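Local structure of dihydropteridine reductase (3ORF) at residues Gly32-Glu37 with Val191-Pro196; Phe91-Gly96 with Leu120-Ala125; Gly137-Leu142 with Glu222-Ser227; Ala36-Phe41 with Glu218-Trp223. The protein reduces quinonoid dihydropteridines with NADH or NADPH, a short-chain dehydrogenase/reductase reaction that regenerates tetrahydropteridines such as tetrahydrobiopterin. One frame throughout, in Å; residues are numbered along the deposited sequence.

Interaction 1. Residues Gly32-Glu37 with Val191-Pro196. With NAD (nicotinamide-adenine-dinucleotide), chain E.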
# COMPACT_ATOMS: atom_id res chain seq x y z
N GLY A 32 -9.70 19.67 -4.96
CA GLY A 32 -8.90 19.91 -3.74
C GLY A 32 -8.08 21.17 -3.88
O GLY A 32 -8.10 21.79 -4.95
N ALA A 33 -7.31 21.54 -2.86
CA ALA A 33 -6.48 22.75 -2.99
C ALA A 33 -5.48 22.63 -4.15
O ALA A 33 -5.40 23.49 -5.04
CB ALA A 33 -5.76 23.02 -1.69
N LEU A 34 -4.69 21.57 -4.17
CA LEU A 34 -3.69 21.43 -5.23
C LEU A 34 -4.37 21.23 -6.58
O LEU A 34 -3.99 21.87 -7.58
CB LEU A 34 -2.71 20.25 -4.94
CG LEU A 34 -1.74 19.93 -6.09
CD1 LEU A 34 -0.76 21.14 -6.42
CD2 LEU A 34 -1.06 18.66 -5.73
N GLY A 35 -5.35 20.32 -6.59
CA GLY A 35 -6.04 19.93 -7.79
C GLY A 35 -6.66 21.14 -8.46
O GLY A 35 -6.53 21.31 -9.70
N ALA A 36 -7.29 22.01 -7.66
CA ALA A 36 -7.90 23.25 -8.23
C ALA A 36 -6.86 24.28 -8.69
O ALA A 36 -7.13 25.03 -9.65
CB ALA A 36 -8.93 23.92 -7.24
N GLU A 37 -5.69 24.34 -8.05
CA GLU A 37 -4.64 25.21 -8.56
C GLU A 37 -4.05 24.68 -9.89
O GLU A 37 -3.76 25.45 -10.79
CB GLU A 37 -3.54 25.44 -7.53
CG GLU A 37 -2.35 26.32 -8.02
CD GLU A 37 -2.74 27.71 -8.59
OE1 GLU A 37 -3.53 28.46 -7.94
OE2 GLU A 37 -2.20 28.06 -9.69
N VAL A 191 7.76 17.83 0.56
CA VAL A 191 8.06 17.94 1.99
C VAL A 191 6.87 18.68 2.67
O VAL A 191 6.18 18.12 3.51
CB VAL A 191 9.42 18.62 2.18
CG1 VAL A 191 9.78 18.81 3.69
CG2 VAL A 191 10.46 17.73 1.50
N THR A 192 6.57 19.90 2.21
CA THR A 192 5.39 20.62 2.68
C THR A 192 4.88 21.61 1.65
O THR A 192 5.58 22.60 1.28
CB THR A 192 5.68 21.48 3.98
OG1 THR A 192 6.62 20.80 4.82
CG2 THR A 192 4.37 21.74 4.75
N LEU A 193 3.69 21.30 1.18
CA LEU A 193 2.83 22.20 0.39
C LEU A 193 2.12 23.25 1.26
O LEU A 193 1.79 23.03 2.43
CB LEU A 193 1.67 21.39 -0.28
CG LEU A 193 2.03 20.43 -1.38
CD1 LEU A 193 0.77 20.03 -2.18
CD2 LEU A 193 3.05 21.17 -2.32
N ASP A 194 1.85 24.38 0.65
CA ASP A 194 1.08 25.43 1.31
C ASP A 194 -0.37 25.23 0.94
O ASP A 194 -0.82 25.71 -0.10
CB ASP A 194 1.54 26.82 0.90
CG ASP A 194 0.90 27.93 1.74
OD1 ASP A 194 -0.04 27.66 2.50
OD2 ASP A 194 1.27 29.09 1.61
N THR A 195 -1.07 24.49 1.80
CA THR A 195 -2.46 24.07 1.60
C THR A 195 -3.21 24.39 2.91
O THR A 195 -2.59 24.44 3.98
CB THR A 195 -2.57 22.52 1.48
OG1 THR A 195 -2.00 21.92 2.66
CG2 THR A 195 -1.82 21.94 0.21
N PRO A 196 -4.54 24.59 2.85
CA PRO A 196 -5.36 24.75 4.10
C PRO A 196 -5.09 23.57 5.11
O PRO A 196 -5.04 23.77 6.31
CB PRO A 196 -6.82 24.68 3.60
CG PRO A 196 -6.77 25.09 2.10
CD PRO A 196 -5.36 24.63 1.61
PA NAD E . -7.38 18.45 -0.26
O1A NAD E . -8.01 17.72 0.87
O2A NAD E . -7.71 19.88 -0.52
O5B NAD E . -7.88 17.71 -1.63
C5B NAD E . -7.89 16.36 -1.92
C4B NAD E . -9.02 16.15 -2.94
O4B NAD E . -9.05 14.72 -3.22
C3B NAD E . -10.38 16.48 -2.28
O3B NAD E . -11.20 17.13 -3.22
C2B NAD E . -11.05 15.13 -2.09
O2B NAD E . -12.47 15.21 -2.27
C1B NAD E . -10.43 14.34 -3.26
N9A NAD E . -10.37 12.86 -3.06
C8A NAD E . -10.08 12.24 -1.89
N7A NAD E . -10.08 10.92 -2.14
C5A NAD E . -10.40 10.70 -3.45
C6A NAD E . -10.55 9.54 -4.27
N6A NAD E . -10.46 8.29 -3.76
N1A NAD E . -10.85 9.69 -5.60
C2A NAD E . -11.02 10.91 -6.10
N3A NAD E . -10.88 12.01 -5.34
C4A NAD E . -10.60 11.95 -4.02
O3 NAD E . -5.83 18.17 -0.11
PN NAD E . -4.63 18.92 -0.70
O1N NAD E . -4.15 19.76 0.45
O2N NAD E . -4.88 19.47 -2.10
O5D NAD E . -3.51 17.77 -0.90
C5D NAD E . -3.25 17.14 -2.16
C4D NAD E . -2.30 15.94 -1.99
O4D NAD E . -1.20 16.32 -1.12
C3D NAD E . -2.89 14.68 -1.35
O3D NAD E . -2.54 13.57 -2.26
C2D NAD E . -2.13 14.52 -0.03
O2D NAD E . -2.06 13.11 0.25
C1D NAD E . -0.77 15.06 -0.52
N1N NAD E . 0.56 15.27 0.22
C2N NAD E . 0.89 16.43 1.04
C3N NAD E . 2.20 16.48 1.63
C7N NAD E . 2.71 17.66 2.52
O7N NAD E . 3.32 17.41 3.57
N7N NAD E . 2.49 18.88 2.00
C4N NAD E . 3.13 15.44 1.40
C5N NAD E . 2.81 14.35 0.59
C6N NAD E . 1.55 14.27 0.01
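The backbone amide of A33 donates to O2A of NAD, with 2.9 Å from N to O2A and an angle of 166° at the hydrogen. The next amide takes the other phosphate: L34 N lies 3.0 Å from O2N in an almost straight bond, so consecutive N-H groups at the first turn of helix 33-44 hold the pyrophosphate. The positive end of that helix is likely to add to the attraction. G32, at the N-cap, passes so close to the cofactor that a side-chain carbon there would run into O5B, in keeping with the glycine-rich turn of the Rossmann fold. From the loop 191-196, T195 approaches the nicotinamide-side phosphate with its methyl, CG2 3.2 Å from O1N, whereas its OG1 caps the following helix through N198 N. Across the two segments the touching is apolar and light. A33 CB meets the ring carbon CD of P196 at 3.7 Å, and L34, with CG anti to its backbone N (chi1 173°), brings CD2 to within 4.2 Å of L193 CD1. L193 also lays CB 3.5 Å from N7N of the nicotinamide carboxamide. The loop leaves strand 184-190 and enters helix 196-201; helix 213-225 lies over both leucines, V216 against L34 and L213 against L193, while F239 of strand 236-242 packs on L193.

Interaction 2. Residues Phe91-Gly96 with Leu120-Ala125. With NAD (nicotinamide-adenine-dinucleotide), chain E.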
# COMPACT_ATOMS: atom_id res chain seq x y z
N PHE A 91 -2.08 13.68 -17.14
CA PHE A 91 -2.98 13.24 -16.07
C PHE A 91 -2.31 13.52 -14.74
O PHE A 91 -1.09 13.27 -14.60
CB PHE A 91 -3.29 11.75 -16.19
CG PHE A 91 -3.98 11.21 -14.96
CD1 PHE A 91 -5.36 11.32 -14.82
CD2 PHE A 91 -3.22 10.71 -13.88
CE1 PHE A 91 -6.00 10.92 -13.63
CE2 PHE A 91 -3.85 10.27 -12.70
CZ PHE A 91 -5.28 10.38 -12.60
N VAL A 92 -3.02 14.07 -13.78
CA VAL A 92 -2.41 14.34 -12.43
C VAL A 92 -3.33 13.83 -11.37
O VAL A 92 -4.52 14.14 -11.37
CB VAL A 92 -2.23 15.83 -12.18
CG1 VAL A 92 -1.66 16.07 -10.72
CG2 VAL A 92 -1.29 16.43 -13.23
N CYS A 93 -2.85 13.00 -10.46
CA CYS A 93 -3.73 12.70 -9.34
C CYS A 93 -3.37 13.56 -8.14
O CYS A 93 -2.23 13.50 -7.58
CB CYS A 93 -3.66 11.23 -8.96
SG CYS A 93 -4.51 10.76 -7.41
N ALA A 94 -4.30 14.43 -7.77
CA ALA A 94 -4.05 15.27 -6.62
C ALA A 94 -5.00 14.91 -5.52
O ALA A 94 -5.16 15.67 -4.60
CB ALA A 94 -4.20 16.76 -6.96
N ALA A 95 -5.66 13.78 -5.65
CA ALA A 95 -6.57 13.24 -4.64
C ALA A 95 -5.75 12.69 -3.47
O ALA A 95 -4.61 12.26 -3.63
CB ALA A 95 -7.43 12.08 -5.27
N GLY A 96 -6.33 12.67 -2.30
CA GLY A 96 -5.65 12.02 -1.17
C GLY A 96 -6.11 12.70 0.13
O GLY A 96 -7.06 13.49 0.12
N LEU A 120 -5.11 5.33 -1.56
CA LEU A 120 -4.68 4.12 -2.26
C LEU A 120 -5.66 3.81 -3.39
O LEU A 120 -5.25 3.56 -4.55
CB LEU A 120 -4.53 2.91 -1.28
CG LEU A 120 -3.99 1.63 -1.93
CD1 LEU A 120 -2.86 1.88 -2.95
CD2 LEU A 120 -3.56 0.60 -0.90
N TYR A 121 -6.94 3.82 -3.05
CA TYR A 121 -8.00 3.69 -4.05
C TYR A 121 -7.87 4.69 -5.19
O TYR A 121 -8.19 4.36 -6.31
CB TYR A 121 -9.43 3.73 -3.44
CG TYR A 121 -9.93 2.36 -3.14
CD1 TYR A 121 -9.97 1.90 -1.84
CD2 TYR A 121 -10.34 1.47 -4.18
CE1 TYR A 121 -10.48 0.59 -1.51
CE2 TYR A 121 -10.84 0.14 -3.87
CZ TYR A 121 -10.87 -0.27 -2.52
OH TYR A 121 -11.30 -1.52 -2.13
N SER A 122 -7.42 5.91 -4.90
CA SER A 122 -7.33 6.92 -5.93
C SER A 122 -6.07 6.77 -6.80
O SER A 122 -6.12 7.03 -8.01
CB SER A 122 -7.42 8.29 -5.31
OG SER A 122 -6.41 8.50 -4.34
N ALA A 123 -4.95 6.35 -6.19
CA ALA A 123 -3.77 6.00 -6.96
C ALA A 123 -4.08 4.81 -7.90
O ALA A 123 -3.60 4.76 -8.99
CB ALA A 123 -2.69 5.61 -6.07
N PHE A 124 -4.81 3.83 -7.40
CA PHE A 124 -5.17 2.70 -8.22
C PHE A 124 -6.10 3.15 -9.32
O PHE A 124 -5.89 2.79 -10.49
CB PHE A 124 -5.82 1.59 -7.37
CG PHE A 124 -4.80 0.67 -6.73
CD1 PHE A 124 -4.98 0.20 -5.43
CD2 PHE A 124 -3.64 0.27 -7.46
CE1 PHE A 124 -4.03 -0.68 -4.85
CE2 PHE A 124 -2.69 -0.59 -6.93
CZ PHE A 124 -2.87 -1.09 -5.61
N ALA A 125 -7.10 3.96 -8.99
CA ALA A 125 -8.02 4.50 -10.03
C ALA A 125 -7.28 5.26 -11.15
O ALA A 125 -7.59 5.06 -12.31
CB ALA A 125 -9.09 5.39 -9.40
PA NAD E . -7.38 18.45 -0.26
O1A NAD E . -8.01 17.72 0.87
O2A NAD E . -7.71 19.88 -0.52
O5B NAD E . -7.88 17.71 -1.63
C5B NAD E . -7.89 16.36 -1.92
C4B NAD E . -9.02 16.15 -2.94
O4B NAD E . -9.05 14.72 -3.22
C3B NAD E . -10.38 16.48 -2.28
O3B NAD E . -11.20 17.13 -3.22
C2B NAD E . -11.05 15.13 -2.09
O2B NAD E . -12.47 15.21 -2.27
C1B NAD E . -10.43 14.34 -3.26
N9A NAD E . -10.37 12.86 -3.06
C8A NAD E . -10.08 12.24 -1.89
N7A NAD E . -10.08 10.92 -2.14
C5A NAD E . -10.40 10.70 -3.45
C6A NAD E . -10.55 9.54 -4.27
N6A NAD E . -10.46 8.29 -3.76
N1A NAD E . -10.85 9.69 -5.60
C2A NAD E . -11.02 10.91 -6.10
N3A NAD E . -10.88 12.01 -5.34
C4A NAD E . -10.60 11.95 -4.02
O3 NAD E . -5.83 18.17 -0.11
PN NAD E . -4.63 18.92 -0.70
O1N NAD E . -4.15 19.76 0.45
O2N NAD E . -4.88 19.47 -2.10
O5D NAD E . -3.51 17.77 -0.90
C5D NAD E . -3.25 17.14 -2.16
C4D NAD E . -2.30 15.94 -1.99
O4D NAD E . -1.20 16.32 -1.12
C3D NAD E . -2.89 14.68 -1.35
O3D NAD E . -2.54 13.57 -2.26
C2D NAD E . -2.13 14.52 -0.03
O2D NAD E . -2.06 13.11 0.25
C1D NAD E . -0.77 15.06 -0.52
N1N NAD E . 0.56 15.27 0.22
C2N NAD E . 0.89 16.43 1.04
C3N NAD E . 2.20 16.48 1.63
C7N NAD E . 2.71 17.66 2.52
O7N NAD E . 3.32 17.41 3.57
N7N NAD E . 2.49 18.88 2.00
C4N NAD E . 3.13 15.44 1.40
C5N NAD E . 2.81 14.35 0.59
C6N NAD E . 1.55 14.27 0.01
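A95 and S122 face each other with their beta carbons, CB to CB 3.8 Å, and both carbons rest on the same face of the adenine of NAD. A95 CB sits over the C4A-N3A edge of the base, 3.4 Å from C4A, while S122 CB lies over the amino end, 3.4 Å from N6A. The two small side chains thus form an apolar floor beneath the purine. The hydroxyl of S122 is turned back from the base: with chi1 at 58°, OG stands between the backbone N and the carbonyl carbon, and it hydrogen-bonds to the carbonyls of M118 and N119 in its own helix. One layer deeper, C93 points its thiol at the same turn of helix, SG lying 4.1 Å from S122 O, and the thiol also takes a weak bond from A95 N. A95 contributes its carbonyl as well, receiving a hydrogen bond from the ribose O3D of NAD at 2.8 Å from A95 O. At G96, phi is 152° and a beta carbon would collide with O3D, so glycine suits both the chain and the ribose. The run C93-G96 probably corresponds to the NNAG motif of short-chain dehydrogenases, at the end of the fourth strand. Strand 88-93 lies between strands 24-28 and 138-143, and L28 packs on both C93 and S122. Helix 108-133 covers this side of the sheet next to helix 156-172, and with L120 and F124 it packs against L120 and V112 of the second subunit.

Interaction 3. Residues Gly137-Leu142 with Glu222-Ser227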
# COMPACT_ATOMS: atom_id res chain seq x y z
N GLY A 137 2.85 9.25 -25.53
CA GLY A 137 3.74 10.37 -25.22
C GLY A 137 3.26 11.18 -24.02
O GLY A 137 3.93 12.14 -23.63
N GLY A 138 2.15 10.78 -23.39
CA GLY A 138 1.52 11.55 -22.29
C GLY A 138 2.31 11.62 -20.99
O GLY A 138 3.28 10.87 -20.77
N LEU A 139 1.88 12.50 -20.09
CA LEU A 139 2.52 12.67 -18.82
C LEU A 139 1.55 12.20 -17.76
O LEU A 139 0.36 12.61 -17.74
CB LEU A 139 2.78 14.14 -18.57
CG LEU A 139 3.39 14.45 -17.18
CD1 LEU A 139 4.77 13.81 -17.10
CD2 LEU A 139 3.50 15.97 -17.07
N PHE A 140 2.05 11.35 -16.88
CA PHE A 140 1.18 10.78 -15.89
C PHE A 140 1.77 10.99 -14.49
O PHE A 140 2.84 10.43 -14.18
CB PHE A 140 1.06 9.28 -16.18
CG PHE A 140 0.27 8.53 -15.17
CD1 PHE A 140 -1.09 8.29 -15.39
CD2 PHE A 140 0.88 8.04 -14.03
CE1 PHE A 140 -1.82 7.54 -14.45
CE2 PHE A 140 0.16 7.33 -13.12
CZ PHE A 140 -1.19 7.09 -13.32
N VAL A 141 1.11 11.75 -13.65
CA VAL A 141 1.72 12.07 -12.37
C VAL A 141 0.90 11.72 -11.19
O VAL A 141 -0.20 12.19 -11.12
CB VAL A 141 2.08 13.56 -12.29
CG1 VAL A 141 2.71 13.92 -10.91
CG2 VAL A 141 3.11 13.86 -13.39
N LEU A 142 1.44 10.93 -10.23
CA LEU A 142 0.77 10.74 -8.95
C LEU A 142 1.46 11.57 -7.85
O LEU A 142 2.69 11.72 -7.84
CB LEU A 142 0.77 9.25 -8.55
CG LEU A 142 0.17 8.25 -9.54
CD1 LEU A 142 0.05 6.80 -8.95
CD2 LEU A 142 -1.23 8.79 -9.86
N GLU A 222 5.71 22.79 -17.20
CA GLU A 222 7.02 22.59 -17.86
C GLU A 222 7.22 21.14 -18.34
O GLU A 222 7.64 20.93 -19.48
CB GLU A 222 8.18 23.10 -16.96
CG GLU A 222 9.64 22.76 -17.41
CD GLU A 222 10.74 23.02 -16.30
OE1 GLU A 222 10.45 23.09 -15.07
OE2 GLU A 222 11.94 23.13 -16.69
N TRP A 223 6.87 20.15 -17.53
CA TRP A 223 7.02 18.78 -17.98
C TRP A 223 6.01 18.43 -19.08
O TRP A 223 6.29 17.63 -19.91
CB TRP A 223 6.84 17.76 -16.85
CG TRP A 223 7.92 17.74 -15.74
CD1 TRP A 223 9.23 18.12 -15.81
CD2 TRP A 223 7.71 17.28 -14.39
NE1 TRP A 223 9.85 17.93 -14.57
CE2 TRP A 223 8.94 17.40 -13.70
CE3 TRP A 223 6.60 16.75 -13.70
CZ2 TRP A 223 9.08 17.06 -12.36
CZ3 TRP A 223 6.75 16.38 -12.35
CH2 TRP A 223 7.97 16.56 -11.70
N SER A 224 4.82 19.02 -19.03
CA SER A 224 3.75 18.79 -20.05
C SER A 224 4.06 19.31 -21.47
O SER A 224 3.56 18.74 -22.43
CB SER A 224 2.47 19.44 -19.58
OG SER A 224 2.10 18.77 -18.41
N THR A 225 4.90 20.34 -21.57
CA THR A 225 5.15 21.06 -22.81
C THR A 225 6.59 20.91 -23.31
O THR A 225 6.84 21.15 -24.47
CB THR A 225 4.87 22.54 -22.65
OG1 THR A 225 5.57 23.03 -21.51
CG2 THR A 225 3.39 22.78 -22.43
N ASN A 226 7.51 20.49 -22.45
CA ASN A 226 8.92 20.29 -22.80
C ASN A 226 9.40 18.90 -22.35
O ASN A 226 9.99 18.67 -21.27
CB ASN A 226 9.74 21.41 -22.18
CG ASN A 226 11.22 21.25 -22.42
OD1 ASN A 226 11.66 20.41 -23.19
ND2 ASN A 226 12.00 22.10 -21.74
N SER A 227 9.11 17.95 -23.21
CA SER A 227 9.31 16.56 -22.87
C SER A 227 10.79 16.27 -22.50
O SER A 227 11.08 15.34 -21.76
CB SER A 227 8.79 15.68 -24.01
OG SER A 227 9.64 15.84 -25.13
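L139 pushes its CD2 methyl into the last turn of helix 213-225, where it overlaps W223 CB at 3.8 Å and S224 OG at 3.4 Å. This is strand-to-helix packing within the Rossmann fold: strand 138-143 is an inner parallel strand, and the helix lies across one face of the sheet. In the leucine, chi1 of 176° swings CG away from its own backbone N, and chi2 near 64° sets the branches, of which CD2 makes the touch. Its axis and that of the tryptophan cross obliquely, and the contact is made by the tryptophan's beta carbon; the indole itself runs on over the sheet to L186 and I188 of the next strand. The serine hydroxyl beside the methyl is satisfied elsewhere: S224 OG hydrogen-bonds to L220 O and to T90 OG1. V141, two residues along, points to the same side of the sheet, whereas F140 and L142 point to the other face, toward helix 156-172. Beyond the helix end, N226 N still bonds to E222 O at 3.0 Å. The strand's entry and the helix's end are further tied by R230, whose guanidinium bonds to G137 O through NH1 and to W223 O through NE.

Interaction 4. Residues Ala36-Phe41 with Glu218-Trp223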
# COMPACT_ATOMS: atom_id res chain seq x y z
N ALA A 36 -7.29 22.01 -7.66
CA ALA A 36 -7.90 23.25 -8.23
C ALA A 36 -6.86 24.28 -8.69
O ALA A 36 -7.13 25.03 -9.65
CB ALA A 36 -8.93 23.92 -7.24
N GLU A 37 -5.69 24.34 -8.05
CA GLU A 37 -4.64 25.21 -8.56
C GLU A 37 -4.05 24.68 -9.89
O GLU A 37 -3.76 25.45 -10.79
CB GLU A 37 -3.54 25.44 -7.53
CG GLU A 37 -2.35 26.32 -8.02
CD GLU A 37 -2.74 27.71 -8.59
OE1 GLU A 37 -3.53 28.46 -7.94
OE2 GLU A 37 -2.20 28.06 -9.69
N VAL A 38 -3.89 23.36 -10.02
CA VAL A 38 -3.45 22.79 -11.31
C VAL A 38 -4.48 23.12 -12.42
O VAL A 38 -4.13 23.35 -13.60
CB VAL A 38 -3.21 21.25 -11.20
CG1 VAL A 38 -2.78 20.67 -12.54
CG2 VAL A 38 -2.10 20.96 -10.16
N VAL A 39 -5.74 23.12 -12.07
CA VAL A 39 -6.75 23.35 -13.13
C VAL A 39 -6.64 24.83 -13.56
O VAL A 39 -6.53 25.14 -14.76
CB VAL A 39 -8.18 23.02 -12.66
CG1 VAL A 39 -9.23 23.62 -13.62
CG2 VAL A 39 -8.34 21.50 -12.52
N LYS A 40 -6.59 25.70 -12.55
CA LYS A 40 -6.55 27.13 -12.77
C LYS A 40 -5.34 27.50 -13.63
O LYS A 40 -5.47 28.23 -14.62
CB LYS A 40 -6.50 27.89 -11.43
CG LYS A 40 -7.12 29.25 -11.41
CD LYS A 40 -6.19 30.29 -10.75
CE LYS A 40 -6.55 30.62 -9.30
NZ LYS A 40 -6.20 32.08 -8.92
N PHE A 41 -4.16 26.99 -13.26
CA PHE A 41 -2.95 27.32 -13.99
C PHE A 41 -2.99 26.75 -15.42
O PHE A 41 -2.59 27.42 -16.39
CB PHE A 41 -1.70 26.78 -13.24
CG PHE A 41 -0.41 27.29 -13.80
CD1 PHE A 41 0.21 28.42 -13.24
CD2 PHE A 41 0.16 26.69 -14.94
CE1 PHE A 41 1.46 28.92 -13.82
CE2 PHE A 41 1.38 27.17 -15.50
CZ PHE A 41 2.02 28.30 -14.94
N GLU A 218 3.27 25.02 -12.12
CA GLU A 218 4.28 25.46 -13.10
C GLU A 218 5.27 24.34 -13.47
O GLU A 218 5.56 24.11 -14.68
CB GLU A 218 4.98 26.71 -12.53
CG GLU A 218 6.27 27.25 -13.21
CD GLU A 218 6.58 28.72 -12.75
OE1 GLU A 218 5.81 29.27 -11.89
OE2 GLU A 218 7.59 29.32 -13.26
N LYS A 219 5.76 23.59 -12.47
CA LYS A 219 6.62 22.43 -12.78
C LYS A 219 5.87 21.41 -13.65
O LYS A 219 6.38 20.93 -14.69
CB LYS A 219 7.13 21.78 -11.51
CG LYS A 219 8.08 20.58 -11.70
CD LYS A 219 9.29 20.90 -12.63
CE LYS A 219 10.29 21.81 -11.95
NZ LYS A 219 11.70 21.57 -12.52
N LEU A 220 4.62 21.12 -13.30
CA LEU A 220 3.80 20.18 -14.12
C LEU A 220 3.63 20.63 -15.56
O LEU A 220 3.62 19.80 -16.53
CB LEU A 220 2.41 19.93 -13.49
CG LEU A 220 2.44 19.16 -12.12
CD1 LEU A 220 1.09 19.14 -11.45
CD2 LEU A 220 2.94 17.75 -12.24
N PHE A 221 3.40 21.94 -15.70
CA PHE A 221 3.28 22.57 -16.99
C PHE A 221 4.56 22.48 -17.80
O PHE A 221 4.50 22.14 -18.97
CB PHE A 221 2.83 24.02 -16.90
CG PHE A 221 2.48 24.60 -18.27
CD1 PHE A 221 1.34 24.20 -18.93
CD2 PHE A 221 3.30 25.58 -18.85
CE1 PHE A 221 1.02 24.77 -20.22
CE2 PHE A 221 3.00 26.17 -20.10
CZ PHE A 221 1.88 25.76 -20.80
N GLU A 222 5.71 22.79 -17.20
CA GLU A 222 7.02 22.59 -17.86
C GLU A 222 7.22 21.14 -18.34
O GLU A 222 7.64 20.93 -19.48
CB GLU A 222 8.18 23.10 -16.96
CG GLU A 222 9.64 22.76 -17.41
CD GLU A 222 10.74 23.02 -16.30
OE1 GLU A 222 10.45 23.09 -15.07
OE2 GLU A 222 11.94 23.13 -16.69
N TRP A 223 6.87 20.15 -17.53
CA TRP A 223 7.02 18.78 -17.98
C TRP A 223 6.01 18.43 -19.08
O TRP A 223 6.29 17.63 -19.91
CB TRP A 223 6.84 17.76 -16.85
CG TRP A 223 7.92 17.74 -15.74
CD1 TRP A 223 9.23 18.12 -15.81
CD2 TRP A 223 7.71 17.28 -14.39
NE1 TRP A 223 9.85 17.93 -14.57
CE2 TRP A 223 8.94 17.40 -13.70
CE3 TRP A 223 6.60 16.75 -13.70
CZ2 TRP A 223 9.08 17.06 -12.36
CZ3 TRP A 223 6.75 16.38 -12.35
CH2 TRP A 223 7.97 16.56 -11.70
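The ring of F41 carries E218 CA over one face, 4.0 Å above the plane and offset toward the rim, and meets F221 CG in plane at its edge. With F221 it forms an offset edge-to-face pair, the edge of F41 turned to the face of F221, with centroids 5.9 Å apart and planes at 64°. The closest touch in this pair is F41 CE2 to F221 CB, at 3.7 Å. The contact joins two helices on the same side of the Rossmann-fold sheet, helix 33-44 and helix 213-225, whose short segments cross at -53° with axes 10.2 Å apart. A chi1 of -170° carries the F41 ring across toward the other helix. Cut back to alanine, position 41 would probably leave the F221 face without its edge partner and a gap beside E218. F221 also meets the rings of F42 (edge-to-face) and W47, making a small aromatic cluster. Nearer the sheet V38, which also packs on I25 and V27, crosses L220 at about a right angle, V38 CG2 lying 3.9 Å from L220 CD1.

How the interactions relate
From the N terminus, helix 33-44 opens two long loops: interaction 1 closes one at 191-196 and interaction 4 the other at 218-223, sharing A36 and E37 at their start. Interaction 2 is a short excursion from strand 88-93 to helix 108-133, contained within both. Interaction 3 follows in series with it, begins inside the span of interaction 1 and ends beyond it, so those two cross; it finishes on the same helix 213-225 as interaction 4. Strands 88-93 and 138-143 are neighbours, F91 pairing with L139 and V141. Interaction 1 meets NAD at the pyrophosphate and nicotinamide, interaction 2 at the adenine and the nicotinamide ribose, and L220 joins interaction 4 to V92 and V141.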